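Local coordinates for protein Pcza361.24 (Amycolatopsis orientalis, PDB 3G2M) that probably transfers a methyl group from S-adenosyl-L-methionine to a nitrogen of a glycopeptide, as an N-methyltransferase of glycopeptide antibiotic biosynthesis, at residues 144-158 / 175-189. Numbering follows the deposited sequence.
Sequences AFALDKRFGTVVISS and SVREHLEPGGKFLLS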
ATOM      1  N   ALA A 144      -3.904  18.052   0.060  1.00 31.15           N
ATOM      2  CA  ALA A 144      -4.207  19.112   1.024  1.00 31.06           C
ATOM      3  C   ALA A 144      -4.327  20.426   0.269  1.00 31.21           C
ATOM      4  O   ALA A 144      -3.352  21.160   0.135  1.00 31.52           O
ATOM      5  CB  ALA A 144      -3.119  19.199   2.085  1.00 31.22           C
ATOM      6  N   PHE A 145      -5.508  20.691  -0.268  1.00 31.09           N
ATOM      7  CA  PHE A 145      -5.755  21.939  -0.999  1.00 31.02           C
ATOM      8  C   PHE A 145      -6.946  22.682  -0.409  1.00 30.98           C
ATOM      9  O   PHE A 145      -7.780  22.099   0.290  1.00 30.25           O
ATOM     10  CB  PHE A 145      -5.961  21.677  -2.505  1.00 31.07           C
ATOM     11  CG  PHE A 145      -7.153  20.808  -2.820  1.00 31.65           C
ATOM     12  CD1 PHE A 145      -8.379  21.381  -3.158  1.00 32.03           C
ATOM     13  CD2 PHE A 145      -7.057  19.419  -2.776  1.00 32.19           C
ATOM     14  CE1 PHE A 145      -9.480  20.592  -3.440  1.00 31.39           C
ATOM     15  CE2 PHE A 145      -8.156  18.621  -3.064  1.00 31.06           C
ATOM     16  CZ  PHE A 145      -9.373  19.207  -3.385  1.00 32.08           C
ATOM     17  N   ALA A 146      -7.022  23.975  -0.714  1.00 31.17           N
ATOM     18  CA  ALA A 146      -8.076  24.828  -0.207  1.00 31.52           C
ATOM     19  C   ALA A 146      -8.257  25.985  -1.175  1.00 31.97           C
ATOM     20  O   ALA A 146      -7.331  26.760  -1.401  1.00 31.66           O
ATOM     21  CB  ALA A 146      -7.712  25.340   1.178  1.00 31.39           C
ATOM     22  N   LEU A 147      -9.450  26.075  -1.750  1.00 32.90           N
ATOM     23  CA  LEU A 147      -9.794  27.137  -2.687  1.00 34.31           C
ATOM     24  C   LEU A 147     -10.963  27.940  -2.161  1.00 34.90           C
ATOM     25  O   LEU A 147     -11.722  27.460  -1.319  1.00 34.81           O
ATOM     26  CB  LEU A 147     -10.165  26.547  -4.054  1.00 34.34           C
ATOM     27  CG  LEU A 147      -9.143  25.594  -4.678  1.00 35.10           C
ATOM     28  CD1 LEU A 147      -9.693  24.949  -5.930  1.00 36.68           C
ATOM     29  CD2 LEU A 147      -7.856  26.335  -4.965  1.00 36.29           C
ATOM     30  N   ASP A 148     -11.104  29.159  -2.676  1.00 35.74           N
ATOM     31  CA  ASP A 148     -12.237  30.020  -2.355  1.00 36.82           C
ATOM     32  C   ASP A 148     -13.388  29.749  -3.339  1.00 37.22           C
ATOM     33  O   ASP A 148     -14.003  30.671  -3.888  1.00 37.42           O
ATOM     34  CB  ASP A 148     -11.801  31.488  -2.383  1.00 37.10           C
ATOM     35  CG  ASP A 148     -12.855  32.426  -1.819  1.00 38.71           C
ATOM     36  OD1 ASP A 148     -13.704  31.975  -1.012  1.00 40.24           O
ATOM     37  OD2 ASP A 148     -12.838  33.617  -2.196  1.00 40.48           O
ATOM     38  N   LYS A 149     -13.662  28.466  -3.556  1.00 37.23           N
ATOM     39  CA  LYS A 149     -14.671  28.023  -4.507  1.00 37.76           C
ATOM     40  C   LYS A 149     -15.111  26.599  -4.175  1.00 37.56           C
ATOM     41  O   LYS A 149     -14.311  25.789  -3.709  1.00 37.38           O
ATOM     42  CB  LYS A 149     -14.107  28.086  -5.933  1.00 37.94           C
ATOM     43  CG  LYS A 149     -15.144  27.929  -7.043  1.00 39.49           C
ATOM     44  CD  LYS A 149     -14.632  28.497  -8.361  1.00 41.98           C
ATOM     45  CE  LYS A 149     -15.608  28.216  -9.496  1.00 43.54           C
ATOM     46  NZ  LYS A 149     -15.226  28.923 -10.756  1.00 44.33           N
ATOM     47  N   ARG A 150     -16.389  26.309  -4.402  1.00 37.58           N
ATOM     48  CA  ARG A 150     -16.891  24.930  -4.364  1.00 37.71           C
ATOM     49  C   ARG A 150     -17.387  24.531  -5.752  1.00 37.06           C
ATOM     50  O   ARG A 150     -17.612  25.391  -6.595  1.00 36.88           O
ATOM     51  CB  ARG A 150     -17.973  24.748  -3.294  1.00 37.65           C
ATOM     52  CG  ARG A 150     -17.418  24.800  -1.880  1.00 38.45           C
ATOM     53  CD  ARG A 150     -18.455  24.465  -0.812  1.00 39.11           C
ATOM     54  NE  ARG A 150     -18.110  25.132   0.440  1.00 43.81           N
ATOM     55  CZ  ARG A 150     -17.736  24.526   1.564  1.00 44.77           C
ATOM     56  NH1 ARG A 150     -17.674  23.204   1.642  1.00 47.68           N
ATOM     57  NH2 ARG A 150     -17.441  25.257   2.629  1.00 45.35           N
ATOM     58  N   PHE A 151     -17.528  23.229  -5.993  1.00 36.67           N
ATOM     59  CA  PHE A 151     -17.781  22.721  -7.343  1.00 36.12           C
ATOM     60  C   PHE A 151     -18.853  21.644  -7.342  1.00 35.95           C
ATOM     61  O   PHE A 151     -18.995  20.898  -6.374  1.00 35.97           O
ATOM     62  CB  PHE A 151     -16.496  22.147  -7.957  1.00 36.03           C
ATOM     63  CG  PHE A 151     -15.359  23.127  -8.041  1.00 35.83           C
ATOM     64  CD1 PHE A 151     -15.062  23.755  -9.240  1.00 35.40           C
ATOM     65  CD2 PHE A 151     -14.570  23.403  -6.928  1.00 35.67           C
ATOM     66  CE1 PHE A 151     -14.010  24.660  -9.332  1.00 35.07           C
ATOM     67  CE2 PHE A 151     -13.522  24.305  -7.007  1.00 35.62           C
ATOM     68  CZ  PHE A 151     -13.236  24.932  -8.214  1.00 35.76           C
ATOM     69  N   GLY A 152     -19.605  21.560  -8.436  1.00 35.61           N
ATOM     70  CA  GLY A 152     -20.612  20.513  -8.588  1.00 35.54           C
ATOM     71  C   GLY A 152     -19.996  19.175  -8.958  1.00 34.86           C
ATOM     72  O   GLY A 152     -20.611  18.131  -8.752  1.00 35.34           O
ATOM     73  N   THR A 153     -18.783  19.219  -9.509  1.00 34.57           N
ATOM     74  CA  THR A 153     -18.047  18.036  -9.965  1.00 33.98           C
ATOM     75  C   THR A 153     -16.563  18.180  -9.634  1.00 33.77           C
ATOM     76  O   THR A 153     -15.954  19.209  -9.924  1.00 34.00           O
ATOM     77  CB  THR A 153     -18.188  17.832 -11.499  1.00 34.02           C
ATOM     78  OG1 THR A 153     -19.569  17.893 -11.873  1.00 33.46           O
ATOM     79  CG2 THR A 153     -17.615  16.480 -11.932  1.00 34.04           C
ATOM     80  N   VAL A 154     -15.995  17.148  -9.012  1.00 33.27           N
ATOM     81  CA  VAL A 154     -14.557  17.061  -8.778  1.00 32.37           C
ATOM     82  C   VAL A 154     -14.053  15.724  -9.335  1.00 32.29           C
ATOM     83  O   VAL A 154     -14.633  14.680  -9.062  1.00 32.21           O
ATOM     84  CB  VAL A 154     -14.192  17.199  -7.268  1.00 32.65           C
ATOM     85  CG1 VAL A 154     -12.679  17.036  -7.055  1.00 31.51           C
ATOM     86  CG2 VAL A 154     -14.658  18.543  -6.705  1.00 31.27           C
ATOM     87  N   VAL A 155     -12.978  15.765 -10.118  1.00 32.16           N
ATOM     88  CA  VAL A 155     -12.453  14.559 -10.778  1.00 32.21           C
ATOM     89  C   VAL A 155     -10.971  14.314 -10.476  1.00 31.80           C
ATOM     90  O   VAL A 155     -10.196  15.256 -10.282  1.00 31.23           O
ATOM     91  CB  VAL A 155     -12.703  14.552 -12.334  1.00 32.42           C
ATOM     92  CG1 VAL A 155     -14.193  14.616 -12.653  1.00 33.29           C
ATOM     93  CG2 VAL A 155     -11.979  15.682 -13.027  1.00 34.21           C
ATOM     94  N   ILE A 156     -10.592  13.036 -10.423  1.00 30.83           N
ATOM     95  CA  ILE A 156      -9.190  12.655 -10.274  1.00 29.99           C
ATOM     96  C   ILE A 156      -8.903  11.382 -11.073  1.00 30.23           C
ATOM     97  O   ILE A 156      -9.717  10.457 -11.103  1.00 29.81           O
ATOM     98  CB  ILE A 156      -8.770  12.517  -8.769  1.00 29.81           C
ATOM     99  CG1 ILE A 156      -7.242  12.439  -8.624  1.00 29.85           C
ATOM    100  CG2 ILE A 156      -9.462  11.327  -8.080  1.00 29.54           C
ATOM    101  CD1 ILE A 156      -6.760  12.569  -7.188  1.00 29.38           C
ATOM    102  N   SER A 157      -7.746  11.357 -11.723  1.00 29.85           N
ATOM    103  CA  SER A 157      -7.358  10.235 -12.563  1.00 30.80           C
ATOM    104  C   SER A 157      -6.580   9.185 -11.775  1.00 30.49           C
ATOM    105  O   SER A 157      -5.899   9.511 -10.795  1.00 30.43           O
ATOM    106  CB  SER A 157      -6.536  10.736 -13.752  1.00 30.83           C
ATOM    107  OG  SER A 157      -6.338   9.704 -14.708  1.00 34.31           O
ATOM    108  N   SER A 158      -6.678   7.929 -12.218  1.00 29.99           N
ATOM    109  CA  SER A 158      -5.996   6.804 -11.566  1.00 29.75           C
ATOM    110  C   SER A 158      -4.530   7.065 -11.227  1.00 29.67           C
ATOM    111  O   SER A 158      -4.091   6.782 -10.117  1.00 30.03           O
ATOM    112  CB  SER A 158      -6.079   5.551 -12.444  1.00 29.28           C
ATOM    113  OG  SER A 158      -5.493   4.459 -11.762  1.00 29.53           O
ATOM    114  N   SER A 175     -10.365  16.964   1.760  1.00 29.49           N
ATOM    115  CA  SER A 175     -10.276  18.164   0.926  1.00 29.81           C
ATOM    116  C   SER A 175     -11.407  18.210  -0.102  1.00 29.95           C
ATOM    117  O   SER A 175     -12.090  19.226  -0.236  1.00 29.57           O
ATOM    118  CB  SER A 175      -8.913  18.258   0.236  1.00 29.46           C
ATOM    119  OG  SER A 175      -7.857  18.458   1.173  1.00 29.70           O
ATOM    120  N   VAL A 176     -11.612  17.102  -0.815  1.00 30.38           N
ATOM    121  CA  VAL A 176     -12.695  17.008  -1.802  1.00 30.30           C
ATOM    122  C   VAL A 176     -14.070  17.304  -1.181  1.00 30.99           C
ATOM    123  O   VAL A 176     -14.824  18.119  -1.727  1.00 30.98           O
ATOM    124  CB  VAL A 176     -12.694  15.652  -2.555  1.00 30.40           C
ATOM    125  CG1 VAL A 176     -13.915  15.544  -3.476  1.00 29.97           C
ATOM    126  CG2 VAL A 176     -11.417  15.496  -3.370  1.00 29.52           C
ATOM    127  N   ARG A 177     -14.388  16.666  -0.046  1.00 30.73           N
ATOM    128  CA  ARG A 177     -15.630  16.959   0.691  1.00 31.68           C
ATOM    129  C   ARG A 177     -15.839  18.467   0.861  1.00 31.37           C
ATOM    130  O   ARG A 177     -16.925  18.993   0.586  1.00 31.36           O
ATOM    131  CB  ARG A 177     -15.636  16.285   2.074  1.00 31.41           C
ATOM    132  CG  ARG A 177     -16.867  16.632   2.918  1.00 32.66           C
ATOM    133  CD  ARG A 177     -16.692  16.315   4.395  1.00 32.68           C
ATOM    134  NE  ARG A 177     -15.676  17.156   5.025  1.00 34.52           N
ATOM    135  CZ  ARG A 177     -14.621  16.694   5.688  1.00 35.99           C
ATOM    136  NH1 ARG A 177     -14.437  15.383   5.837  1.00 35.91           N
ATOM    137  NH2 ARG A 177     -13.752  17.544   6.219  1.00 35.35           N
ATOM    138  N   GLU A 178     -14.786  19.163   1.288  1.00 31.59           N
ATOM    139  CA  GLU A 178     -14.889  20.599   1.567  1.00 31.48           C
ATOM    140  C   GLU A 178     -15.114  21.450   0.315  1.00 31.74           C
ATOM    141  O   GLU A 178     -15.478  22.620   0.427  1.00 31.26           O
ATOM    142  CB  GLU A 178     -13.662  21.096   2.337  1.00 31.69           C
ATOM    143  CG  GLU A 178     -13.522  20.506   3.742  1.00 31.18           C
ATOM    144  CD  GLU A 178     -14.712  20.803   4.637  1.00 31.46           C
ATOM    145  OE1 GLU A 178     -15.229  21.935   4.609  1.00 30.52           O
ATOM    146  OE2 GLU A 178     -15.130  19.897   5.375  1.00 30.30           O
ATOM    147  N   HIS A 179     -14.920  20.859  -0.864  1.00 31.80           N
ATOM    148  CA  HIS A 179     -14.999  21.597  -2.133  1.00 32.31           C
ATOM    149  C   HIS A 179     -16.180  21.200  -3.010  1.00 32.75           C
ATOM    150  O   HIS A 179     -16.350  21.732  -4.107  1.00 32.95           O
ATOM    151  CB  HIS A 179     -13.684  21.474  -2.916  1.00 32.16           C
ATOM    152  CG  HIS A 179     -12.567  22.277  -2.334  1.00 31.84           C
ATOM    153  ND1 HIS A 179     -11.799  21.827  -1.284  1.00 31.79           N
ATOM    154  CD2 HIS A 179     -12.100  23.508  -2.643  1.00 31.90           C
ATOM    155  CE1 HIS A 179     -10.900  22.744  -0.975  1.00 32.25           C
ATOM    156  NE2 HIS A 179     -11.059  23.773  -1.788  1.00 33.25           N
ATOM    157  N   LEU A 180     -16.990  20.266  -2.526  1.00 33.20           N
ATOM    158  CA  LEU A 180     -18.205  19.879  -3.216  1.00 34.16           C
ATOM    159  C   LEU A 180     -19.372  20.760  -2.776  1.00 34.92           C
ATOM    160  O   LEU A 180     -19.587  20.976  -1.582  1.00 34.86           O
ATOM    161  CB  LEU A 180     -18.549  18.413  -2.937  1.00 33.66           C
ATOM    162  CG  LEU A 180     -17.736  17.294  -3.594  1.00 33.98           C
ATOM    163  CD1 LEU A 180     -18.157  15.954  -3.004  1.00 33.09           C
ATOM    164  CD2 LEU A 180     -17.909  17.295  -5.108  1.00 32.60           C
ATOM    165  N   GLU A 181     -20.118  21.259  -3.753  1.00 35.97           N
ATOM    166  CA  GLU A 181     -21.394  21.909  -3.490  1.00 37.30           C
ATOM    167  C   GLU A 181     -22.397  20.834  -3.061  1.00 37.31           C
ATOM    168  O   GLU A 181     -22.168  19.647  -3.326  1.00 37.36           O
ATOM    169  CB  GLU A 181     -21.874  22.647  -4.743  1.00 37.24           C
ATOM    170  CG  GLU A 181     -21.463  24.117  -4.787  1.00 38.91           C
ATOM    171  CD  GLU A 181     -21.564  24.740  -6.175  1.00 39.50           C
ATOM    172  OE1 GLU A 181     -21.181  25.930  -6.311  1.00 42.22           O
ATOM    173  OE2 GLU A 181     -22.016  24.052  -7.125  1.00 42.14           O
ATOM    174  N   PRO A 182     -23.482  21.224  -2.353  1.00 37.43           N
ATOM    175  CA  PRO A 182     -24.557  20.260  -2.074  1.00 37.57           C
ATOM    176  C   PRO A 182     -24.987  19.488  -3.325  1.00 37.64           C
ATOM    177  O   PRO A 182     -25.278  20.092  -4.357  1.00 37.62           O
ATOM    178  CB  PRO A 182     -25.713  21.137  -1.553  1.00 37.45           C
ATOM    179  CG  PRO A 182     -25.233  22.558  -1.626  1.00 37.63           C
ATOM    180  CD  PRO A 182     -23.745  22.529  -1.722  1.00 37.28           C
ATOM    181  N   GLY A 183     -25.002  18.161  -3.227  1.00 37.76           N
ATOM    182  CA  GLY A 183     -25.346  17.305  -4.364  1.00 37.87           C
ATOM    183  C   GLY A 183     -24.219  17.093  -5.366  1.00 37.84           C
ATOM    184  O   GLY A 183     -24.397  16.386  -6.358  1.00 38.35           O
ATOM    185  N   GLY A 184     -23.061  17.704  -5.120  1.00 37.41           N
ATOM    186  CA  GLY A 184     -21.916  17.584  -6.020  1.00 36.76           C
ATOM    187  C   GLY A 184     -21.338  16.178  -6.033  1.00 36.43           C
ATOM    188  O   GLY A 184     -21.477  15.431  -5.060  1.00 36.09           O
ATOM    189  N   LYS A 185     -20.694  15.806  -7.134  1.00 36.33           N
ATOM    190  CA  LYS A 185     -20.094  14.475  -7.224  1.00 36.13           C
ATOM    191  C   LYS A 185     -18.571  14.440  -7.397  1.00 35.31           C
ATOM    192  O   LYS A 185     -17.967  15.310  -8.041  1.00 35.12           O
ATOM    193  CB  LYS A 185     -20.811  13.579  -8.248  1.00 36.30           C
ATOM    194  CG  LYS A 185     -20.918  14.105  -9.670  1.00 37.47           C
ATOM    195  CD  LYS A 185     -22.061  13.384 -10.427  1.00 37.59           C
ATOM    196  CE  LYS A 185     -21.994  11.855 -10.265  1.00 39.08           C
ATOM    197  NZ  LYS A 185     -23.206  11.169 -10.818  1.00 39.51           N
ATOM    198  N   PHE A 186     -17.977  13.424  -6.777  1.00 34.41           N
ATOM    199  CA  PHE A 186     -16.553  13.143  -6.849  1.00 33.56           C
ATOM    200  C   PHE A 186     -16.377  11.936  -7.759  1.00 33.24           C
ATOM    201  O   PHE A 186     -16.869  10.849  -7.458  1.00 33.29           O
ATOM    202  CB  PHE A 186     -16.018  12.851  -5.436  1.00 33.48           C
ATOM    203  CG  PHE A 186     -14.530  12.606  -5.366  1.00 32.88           C
ATOM    204  CD1 PHE A 186     -13.660  13.102  -6.343  1.00 32.58           C
ATOM    205  CD2 PHE A 186     -13.990  11.911  -4.281  1.00 33.00           C
ATOM    206  CE1 PHE A 186     -12.290  12.879  -6.260  1.00 31.42           C
ATOM    207  CE2 PHE A 186     -12.611  11.694  -4.183  1.00 32.78           C
ATOM    208  CZ  PHE A 186     -11.764  12.170  -5.169  1.00 32.54           C
ATOM    209  N   LEU A 187     -15.701  12.137  -8.885  1.00 32.84           N
ATOM    210  CA  LEU A 187     -15.487  11.061  -9.852  1.00 32.89           C
ATOM    211  C   LEU A 187     -14.030  10.664  -9.872  1.00 32.24           C
ATOM    212  O   LEU A 187     -13.150  11.522  -9.937  1.00 31.63           O
ATOM    213  CB  LEU A 187     -15.908  11.482 -11.267  1.00 32.86           C
ATOM    214  CG  LEU A 187     -17.357  11.772 -11.680  1.00 35.04           C
ATOM    215  CD1 LEU A 187     -18.228  10.545 -11.611  1.00 36.83           C
ATOM    216  CD2 LEU A 187     -17.990  12.895 -10.895  1.00 37.28           C
ATOM    217  N   LEU A 188     -13.781   9.360  -9.825  1.00 31.81           N
ATOM    218  CA  LEU A 188     -12.422   8.836  -9.874  1.00 31.53           C
ATOM    219  C   LEU A 188     -12.306   7.742 -10.932  1.00 31.60           C
ATOM    220  O   LEU A 188     -13.213   6.930 -11.089  1.00 31.99           O
ATOM    221  CB  LEU A 188     -12.009   8.251  -8.512  1.00 31.36           C
ATOM    222  CG  LEU A 188     -12.295   8.959  -7.186  1.00 31.25           C
ATOM    223  CD1 LEU A 188     -13.676   8.600  -6.651  1.00 29.78           C
ATOM    224  CD2 LEU A 188     -11.229   8.549  -6.158  1.00 31.08           C
ATOM    225  N   SER A 189     -11.203   7.736 -11.672  1.00 31.88           N
ATOM    226  CA  SER A 189     -10.831   6.553 -12.435  1.00 31.31           C
ATOM    227  C   SER A 189      -9.763   5.810 -11.650  1.00 31.62           C
ATOM    228  O   SER A 189      -8.947   6.435 -10.966  1.00 31.58           O
ATOM    229  CB  SER A 189     -10.333   6.910 -13.830  1.00 31.79           C
ATOM    230  OG  SER A 189      -9.089   7.582 -13.782  1.00 31.60           O
TER
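CE1 of F145 sits over one face of the H179 imidazole, 3.4 Å from ND1, the two planes inclined at 37°. The same phenyl ring takes CB of S175 over a face as a CH-pi contact. At the imidazole edge both nitrogens are used in the ring plane: NE2 accepts from the backbone N of L147 at 2.8 Å, while ND1 donates almost straight to O of S175, one helical turn back. With chi1 at -73°, CG stands beside the backbone N and the ring reaches into the 144-150 loop, pinning it to the end of helix 166-179. O of H179 then receives N of F151, 2.7 Å away, and lies at the edge of the F151 ring.

Further along, F186 has CG1 of V176 on one face and CG of L188 on the opposite one, both displaced toward the rim; O of V154 approaches its edge, 3.3 Å from CD1. CG2 of I156 meets CE1 of the same ring.

Strands 153-156 and 184-189 run side by side and parallel, the ladder including V154 N to K185 O (2.9 Å) and L187 N to V154 O. Helix 166-179 completes a right-handed beta-alpha-beta crossover of the Rossmann-like methyltransferase fold. At the far end OG of S189 accepts from N of S158 at 2.9 Å, and E71 bonds the hydroxyls of both S189 and S157, a residue of the S-adenosylmethionine site.

With NE2 accepting from a backbone N-H and ND1 facing a carbonyl, H179 is probably neutral, with its proton on ND1; the two bonds hold the rotation of the ring.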